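Long-range contacts in protein-glutamine gamma-glutamyltransferase (Pseudomonas aeruginosa PAO1, PDB 6G49), which shows transglutaminase activity in vitro through its periplasmic domain, most of which is described here, and plays a critical role in the viability of the bacterium: residues 55-60 against 109-114; 125-130 against 154-159. One frame throughout, in Å; residues are numbered along the deposited sequence. Where two conformers were deposited one is given.

Contact 1: 55-60 against 109-114. With PO4 (phosphate ion), chain H.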
loop_
_atom_site.group_PDB
_atom_site.type_symbol
_atom_site.label_atom_id
_atom_site.label_comp_id
_atom_site.label_asym_id
_atom_site.label_seq_id
_atom_site.Cartn_x
_atom_site.Cartn_y
_atom_site.Cartn_z
ATOM N N LEU A 55 12.476 3.699 15.058
ATOM C CA LEU A 55 11.707 2.442 15.110
ATOM C C LEU A 55 10.208 2.700 14.991
ATOM O O LEU A 55 9.646 3.538 15.703
ATOM C CB LEU A 55 11.952 1.767 16.453
ATOM C CG LEU A 55 11.396 0.359 16.630
ATOM C CD1 LEU A 55 12.007 -0.591 15.624
ATOM C CD2 LEU A 55 11.732 -0.092 18.045
ATOM N N ALA A 56 9.515 1.880 14.165
ATOM C CA ALA A 56 8.105 1.948 14.072
ATOM C C ALA A 56 7.386 0.891 14.928
ATOM O O ALA A 56 6.467 1.228 15.674
ATOM C CB ALA A 56 7.706 1.849 12.610
ATOM N N PHE A 57 7.822 -0.364 14.820
ATOM C CA PHE A 57 7.192 -1.472 15.587
ATOM C C PHE A 57 8.140 -2.666 15.554
ATOM O O PHE A 57 9.097 -2.675 14.788
ATOM C CB PHE A 57 5.764 -1.805 15.152
ATOM C CG PHE A 57 5.593 -2.278 13.730
ATOM C CD1 PHE A 57 5.574 -1.372 12.682
ATOM C CD2 PHE A 57 5.488 -3.633 13.461
ATOM C CE1 PHE A 57 5.364 -1.826 11.369
ATOM C CE2 PHE A 57 5.296 -4.077 12.149
ATOM C CZ PHE A 57 5.227 -3.164 11.133
ATOM N N ARG A 58 7.810 -3.646 16.387
ATOM C CA ARG A 58 8.523 -4.901 16.486
ATOM C C ARG A 58 7.467 -5.995 16.409
ATOM O O ARG A 58 6.339 -5.784 16.799
ATOM C CB ARG A 58 9.361 -4.976 17.749
ATOM C CG ARG A 58 10.551 -4.046 17.684
ATOM C CD ARG A 58 11.320 -4.006 18.982
ATOM N NE ARG A 58 10.610 -3.245 19.983
ATOM C CZ ARG A 58 10.886 -3.294 21.274
ATOM N NH1 ARG A 58 11.856 -4.077 21.710
ATOM N NH2 ARG A 58 10.196 -2.562 22.119
ATOM N N VAL A 59 7.846 -7.154 15.888
ATOM C CA VAL A 59 6.901 -8.241 15.647
ATOM C C VAL A 59 7.555 -9.563 16.023
ATOM O O VAL A 59 8.663 -9.848 15.606
ATOM C CB VAL A 59 6.427 -8.313 14.179
ATOM C CG1 VAL A 59 5.371 -9.395 13.988
ATOM C CG2 VAL A 59 5.879 -7.026 13.695
ATOM N N ARG A 60 6.775 -10.414 16.673
ATOM C CA ARG A 60 7.189 -11.768 17.011
ATOM C C ARG A 60 6.110 -12.737 16.482
ATOM O O ARG A 60 4.965 -12.624 16.861
ATOM C CB ARG A 60 7.361 -11.919 18.521
ATOM C CG ARG A 60 8.319 -13.013 18.948
ATOM C CD ARG A 60 8.671 -12.890 20.426
ATOM N NE ARG A 60 9.988 -12.324 20.692
ATOM C CZ ARG A 60 10.228 -11.390 21.605
ATOM N NH1 ARG A 60 9.240 -10.890 22.319
ATOM N NH2 ARG A 60 11.450 -10.942 21.805
ATOM N N TYR A 109 0.701 -13.554 15.305
ATOM C CA TYR A 109 1.856 -12.843 15.713
ATOM C C TYR A 109 1.480 -11.757 16.719
ATOM O O TYR A 109 0.352 -11.321 16.768
ATOM C CB TYR A 109 2.653 -12.275 14.520
ATOM C CG TYR A 109 1.821 -11.456 13.536
ATOM C CD1 TYR A 109 1.078 -12.077 12.555
ATOM C CD2 TYR A 109 1.736 -10.054 13.622
ATOM C CE1 TYR A 109 0.279 -11.350 11.675
ATOM C CE2 TYR A 109 0.989 -9.320 12.705
ATOM C CZ TYR A 109 0.238 -9.971 11.745
ATOM O OH TYR A 109 -0.517 -9.257 10.836
ATOM N N ASP A 110 2.475 -11.303 17.483
ATOM C CA ASP A 110 2.288 -10.224 18.391
ATOM C C ASP A 110 3.111 -9.013 17.913
ATOM O O ASP A 110 4.183 -9.165 17.340
ATOM C CB ASP A 110 2.776 -10.619 19.770
ATOM C CG ASP A 110 1.986 -11.769 20.368
ATOM O OD1 ASP A 110 0.797 -11.939 19.959
ATOM O OD2 ASP A 110 2.576 -12.399 21.266
ATOM N N VAL A 111 2.582 -7.820 18.198
ATOM C CA VAL A 111 3.217 -6.561 17.788
ATOM C C VAL A 111 3.385 -5.676 19.016
ATOM O O VAL A 111 2.490 -5.629 19.838
ATOM C CB VAL A 111 2.371 -5.809 16.758
ATOM C CG1 VAL A 111 3.072 -4.509 16.330
ATOM C CG2 VAL A 111 2.086 -6.736 15.582
ATOM N N ILE A 112 4.513 -5.017 19.119
ATOM C CA ILE A 112 4.675 -3.824 20.008
ATOM C C ILE A 112 4.984 -2.629 19.094
ATOM O O ILE A 112 6.004 -2.623 18.430
ATOM C CB ILE A 112 5.703 -4.013 21.138
ATOM C CG1 ILE A 112 5.707 -2.784 22.053
ATOM C CG2 ILE A 112 7.117 -4.336 20.652
ATOM C CD1 ILE A 112 6.548 -2.953 23.310
ATOM N N MET A 113 4.060 -1.670 19.101
ATOM C CA MET A 113 4.122 -0.475 18.271
ATOM C C MET A 113 4.680 0.665 19.118
ATOM O O MET A 113 4.270 0.871 20.224
ATOM C CB MET A 113 2.685 -0.115 17.869
ATOM C CG MET A 113 2.524 0.385 16.547
ATOM S SD MET A 113 0.712 0.635 16.304
ATOM C CE MET A 113 0.872 2.372 15.884
ATOM N N GLN A 114 5.532 1.450 18.514
ATOM C CA GLN A 114 5.951 2.720 19.084
ATOM C C GLN A 114 4.844 3.729 18.853
ATOM O O GLN A 114 4.003 3.584 17.955
ATOM C CB GLN A 114 7.217 3.207 18.403
ATOM C CG GLN A 114 8.416 2.282 18.528
ATOM C CD GLN A 114 8.820 2.163 19.976
ATOM O OE1 GLN A 114 9.242 3.142 20.623
ATOM N NE2 GLN A 114 8.548 0.998 20.503
HETATM P P PO4 H . 13.382 -8.391 23.931
HETATM O O1 PO4 H . 12.242 -9.361 23.474
HETATM O O2 PO4 H . 14.668 -8.478 23.129
HETATM O O3 PO4 H . 12.960 -6.927 24.021
HETATM O O4 PO4 H . 13.917 -8.652 25.338
HETATM O O HOH W 1 10.396 5.132 18.152
HETATM O O HOH W 2 4.698 3.411 15.267
HETATM O O HOH W 3 8.489 -1.356 19.134
#

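Contact 2: 125-130 against 154-159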
loop_
_atom_site.group_PDB
_atom_site.type_symbol
_atom_site.label_atom_id
_atom_site.label_comp_id
_atom_site.label_asym_id
_atom_site.label_seq_id
_atom_site.Cartn_x
_atom_site.Cartn_y
_atom_site.Cartn_z
ATOM N N ASP A 125 -2.489 -7.952 5.826
ATOM C CA ASP A 125 -3.878 -8.116 5.378
ATOM C C ASP A 125 -4.214 -9.619 5.383
ATOM O O ASP A 125 -3.336 -10.444 5.224
ATOM C CB ASP A 125 -4.018 -7.498 3.970
ATOM C CG ASP A 125 -5.408 -7.068 3.549
ATOM O OD1 ASP A 125 -6.156 -6.590 4.394
ATOM O OD2 ASP A 125 -5.700 -7.178 2.328
ATOM N N VAL A 126 -5.500 -10.002 5.639
ATOM C CA VAL A 126 -6.544 -9.263 6.285
ATOM C C VAL A 126 -6.425 -9.585 7.783
ATOM O O VAL A 126 -6.382 -10.780 8.163
ATOM C CB VAL A 126 -7.929 -9.672 5.767
ATOM C CG1 VAL A 126 -9.030 -9.103 6.629
ATOM C CG2 VAL A 126 -8.114 -9.225 4.325
ATOM N N ALA A 127 -6.428 -8.549 8.603
ATOM C CA ALA A 127 -6.093 -8.690 10.008
ATOM C C ALA A 127 -7.327 -8.661 10.902
ATOM O O ALA A 127 -8.312 -7.956 10.685
ATOM C CB ALA A 127 -5.159 -7.602 10.467
ATOM N N GLN A 128 -7.181 -9.407 12.021
ATOM C CA GLN A 128 -8.025 -9.332 13.215
ATOM C C GLN A 128 -7.118 -9.173 14.449
ATOM O O GLN A 128 -5.999 -9.713 14.428
ATOM C CB GLN A 128 -8.855 -10.615 13.374
ATOM C CG GLN A 128 -9.667 -10.951 12.148
ATOM C CD GLN A 128 -10.922 -10.140 12.038
ATOM O OE1 GLN A 128 -11.986 -10.660 12.379
ATOM N NE2 GLN A 128 -10.821 -8.896 11.526
ATOM N N THR A 129 -7.540 -8.416 15.468
ATOM C CA THR A 129 -6.694 -8.212 16.642
ATOM C C THR A 129 -7.538 -8.499 17.878
ATOM O O THR A 129 -8.763 -8.623 17.801
ATOM C CB THR A 129 -6.099 -6.798 16.773
ATOM O OG1 THR A 129 -7.082 -5.909 17.301
ATOM C CG2 THR A 129 -5.573 -6.288 15.441
ATOM N N ASP A 130 -6.846 -8.541 19.006
ATOM C CA ASP A 130 -7.498 -8.655 20.307
ATOM C C ASP A 130 -7.821 -7.294 20.939
ATOM O O ASP A 130 -8.127 -7.216 22.149
ATOM C CB ASP A 130 -6.590 -9.456 21.247
ATOM C CG ASP A 130 -5.299 -8.748 21.648
ATOM O OD1 ASP A 130 -4.796 -7.829 20.931
ATOM O OD2 ASP A 130 -4.743 -9.104 22.706
ATOM N N TYR A 154 -0.161 -5.673 21.014
ATOM C CA TYR A 154 -1.383 -6.257 20.548
ATOM C C TYR A 154 -1.099 -7.551 19.815
ATOM O O TYR A 154 0.011 -7.794 19.344
ATOM C CB TYR A 154 -2.210 -5.298 19.673
ATOM C CG TYR A 154 -1.551 -4.759 18.432
ATOM C CD1 TYR A 154 -0.802 -3.615 18.489
ATOM C CD2 TYR A 154 -1.793 -5.319 17.177
ATOM C CE1 TYR A 154 -0.183 -3.113 17.350
ATOM C CE2 TYR A 154 -1.218 -4.795 16.026
ATOM C CZ TYR A 154 -0.440 -3.657 16.101
ATOM O OH TYR A 154 0.179 -3.094 15.008
ATOM N N ARG A 155 -2.116 -8.402 19.801
ATOM C CA ARG A 155 -2.062 -9.725 19.203
ATOM C C ARG A 155 -2.875 -9.723 17.931
ATOM O O ARG A 155 -3.934 -9.146 17.885
ATOM C CB ARG A 155 -2.566 -10.767 20.200
ATOM C CG ARG A 155 -1.930 -10.625 21.574
ATOM C CD ARG A 155 -2.280 -11.792 22.479
ATOM N NE ARG A 155 -2.113 -13.042 21.764
ATOM C CZ ARG A 155 -1.065 -13.845 21.889
ATOM N NH1 ARG A 155 -0.084 -13.547 22.732
ATOM N NH2 ARG A 155 -1.005 -14.958 21.176
ATOM N N VAL A 156 -2.359 -10.386 16.911
ATOM C CA VAL A 156 -2.955 -10.371 15.566
ATOM C C VAL A 156 -3.083 -11.800 15.022
ATOM O O VAL A 156 -2.153 -12.587 15.178
ATOM C CB VAL A 156 -2.110 -9.533 14.596
ATOM C CG1 VAL A 156 -2.795 -9.391 13.240
ATOM C CG2 VAL A 156 -1.755 -8.161 15.206
ATOM N N SER A 157 -4.146 -12.001 14.228
ATOM C CA SER A 157 -4.296 -13.070 13.286
ATOM C C SER A 157 -4.567 -12.453 11.909
ATOM O O SER A 157 -5.462 -11.625 11.802
ATOM C CB SER A 157 -5.462 -13.977 13.649
ATOM O OG SER A 157 -5.148 -14.748 14.806
ATOM N N SER A 158 -3.823 -12.901 10.910
ATOM C CA SER A 158 -4.021 -12.420 9.514
ATOM C C SER A 158 -4.269 -13.617 8.588
ATOM O O SER A 158 -3.613 -14.646 8.689
ATOM C CB SER A 158 -2.800 -11.667 9.083
ATOM O OG SER A 158 -2.664 -10.437 9.784
ATOM N N TRP A 159 -5.079 -13.357 7.553
ATOM C CA TRP A 159 -5.362 -14.281 6.467
ATOM C C TRP A 159 -4.966 -13.637 5.147
ATOM O O TRP A 159 -5.782 -12.930 4.537
ATOM C CB TRP A 159 -6.860 -14.575 6.452
ATOM C CG TRP A 159 -7.288 -15.510 7.541
ATOM C CD1 TRP A 159 -7.461 -16.868 7.430
ATOM C CD2 TRP A 159 -7.584 -15.170 8.906
ATOM N NE1 TRP A 159 -7.797 -17.395 8.649
ATOM C CE2 TRP A 159 -7.931 -16.380 9.564
ATOM C CE3 TRP A 159 -7.659 -13.977 9.635
ATOM C CZ2 TRP A 159 -8.290 -16.408 10.911
ATOM C CZ3 TRP A 159 -8.004 -14.013 10.977
ATOM C CH2 TRP A 159 -8.288 -15.220 11.606
#

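Contact 1: 55-60 against 109-114
Arg58 lies alongside Ile112, the two side chains pointing the same way from a hydrogen-bonded antiparallel pair. CB of Arg58 sits 3.7 Å from Ile112 CG2. A bend at chi3 (-75°) turns the chain back over that methyl, with NE of Arg58 also 3.7 Å from Ile112 CG2. At the edge of the guanidinium, in its plane, NE of Arg58 donates to a water that in turn donates to Ile112 O and accepts from Gln114 NE2. Farther along, NH2 of Arg58 passes Ile112 CD1, while NH1 of Arg58 stays 3.8 Å from O3 of a phosphate ion, too far for a hydrogen bond; the ion probably came from the crystallisation liquor.

On the other face of the sheet, CD2 of Phe57 meets Val111 CG1 at 3.9 Å and Val59 CG1 meets the Tyr109 ring. Arg58 and Ile112 exchange backbone bonds in both directions, as do Arg60 and Asp110; Gln114 N adds a bond to Ala56 O. Strand 278-282 flanks strand 55-61 on its other side, and there Ala56 and Phe57 both face Val281 in a classic beta bulge. The arrangement is that of two central strands in an antiparallel sheet, an apolar face inward and an arginine-bearing face outward.

Contact 2: 125-130 against 154-159
Six hydrogen bonds join Val126, Gln128 and Asp130 to Trp159, Ser157 and Arg155, five of them purely between backbones. Gln128 and Ser157 form the regular hydrogen-bonded pair, with Gln128 N 2.8 Å from Ser157 O. At the Val126 end the geometry is less even: a cis peptide precedes Val126, and its N reaches Trp159 O from above the carbonyl plane, 72° out of it, whereas the return bond from Trp159 N to Val126 O is only moderately tilted.

The sixth bond uses a side chain. With chi1 at 68°, CG of Asp130 lies between its own N and carbonyl carbon, which brings OD1 of Asp130 within 3.0 Å of Arg155 N. That N-H arrives almost straight but from above the carboxylate plane. Asp130 thus grips Arg155 twice, since its own N donates to Arg155 O. OD2 of Asp130 rests 3.4 Å from Arg155 CG, beside the aliphatic part of that chain. Within its own strand, a bend at chi2 carries the Gln128 amide back, and NE2 donates to Ala127 O, which lies nearly in the amide plane; NE2 of Gln128 also bonds Glu95 OE1.

Among nonpolar contacts, CG of Gln128 touches Trp159 CZ3 at 3.7 Å, the amide and indole planes 71° apart. Trp100 also packs on Val126, Gln128 and Trp159. On the opposite face, Ala127 CB meets Val156 CG1 at 4.1 Å, and Leu142 lies against Ala127 and Thr129.

This is an antiparallel edge pairing: the short strand 127-129 closes one margin of a six-stranded sheet, and just past its end the Asp130 carboxylate takes the Arg155 N-H of the neighbouring strand.

Contacts 1 and 2 are two pairings in one antiparallel six-stranded sheet, their centres 13 Å apart. Across it the strands run 127-129, 152-158, 107-113, 55-61, 278-282 and 271-273, so contact 2 forms an outer margin and contact 1 the centre. Strands 107-113 and 152-158 join them directly: Val111 N lies 2.8 Å from Tyr154 O, and Tyr109 OH probably hydrogen-bonds Ser158 OG. Along the chain contact 1 closes before contact 2 opens. All four segments belong to the TgpA N-terminal region, yet strands 278-282 and 271-273 come from the transglutaminase-like region. The sheet thus draws strands from both regions, consistent with their forming one compact periplasmic unit.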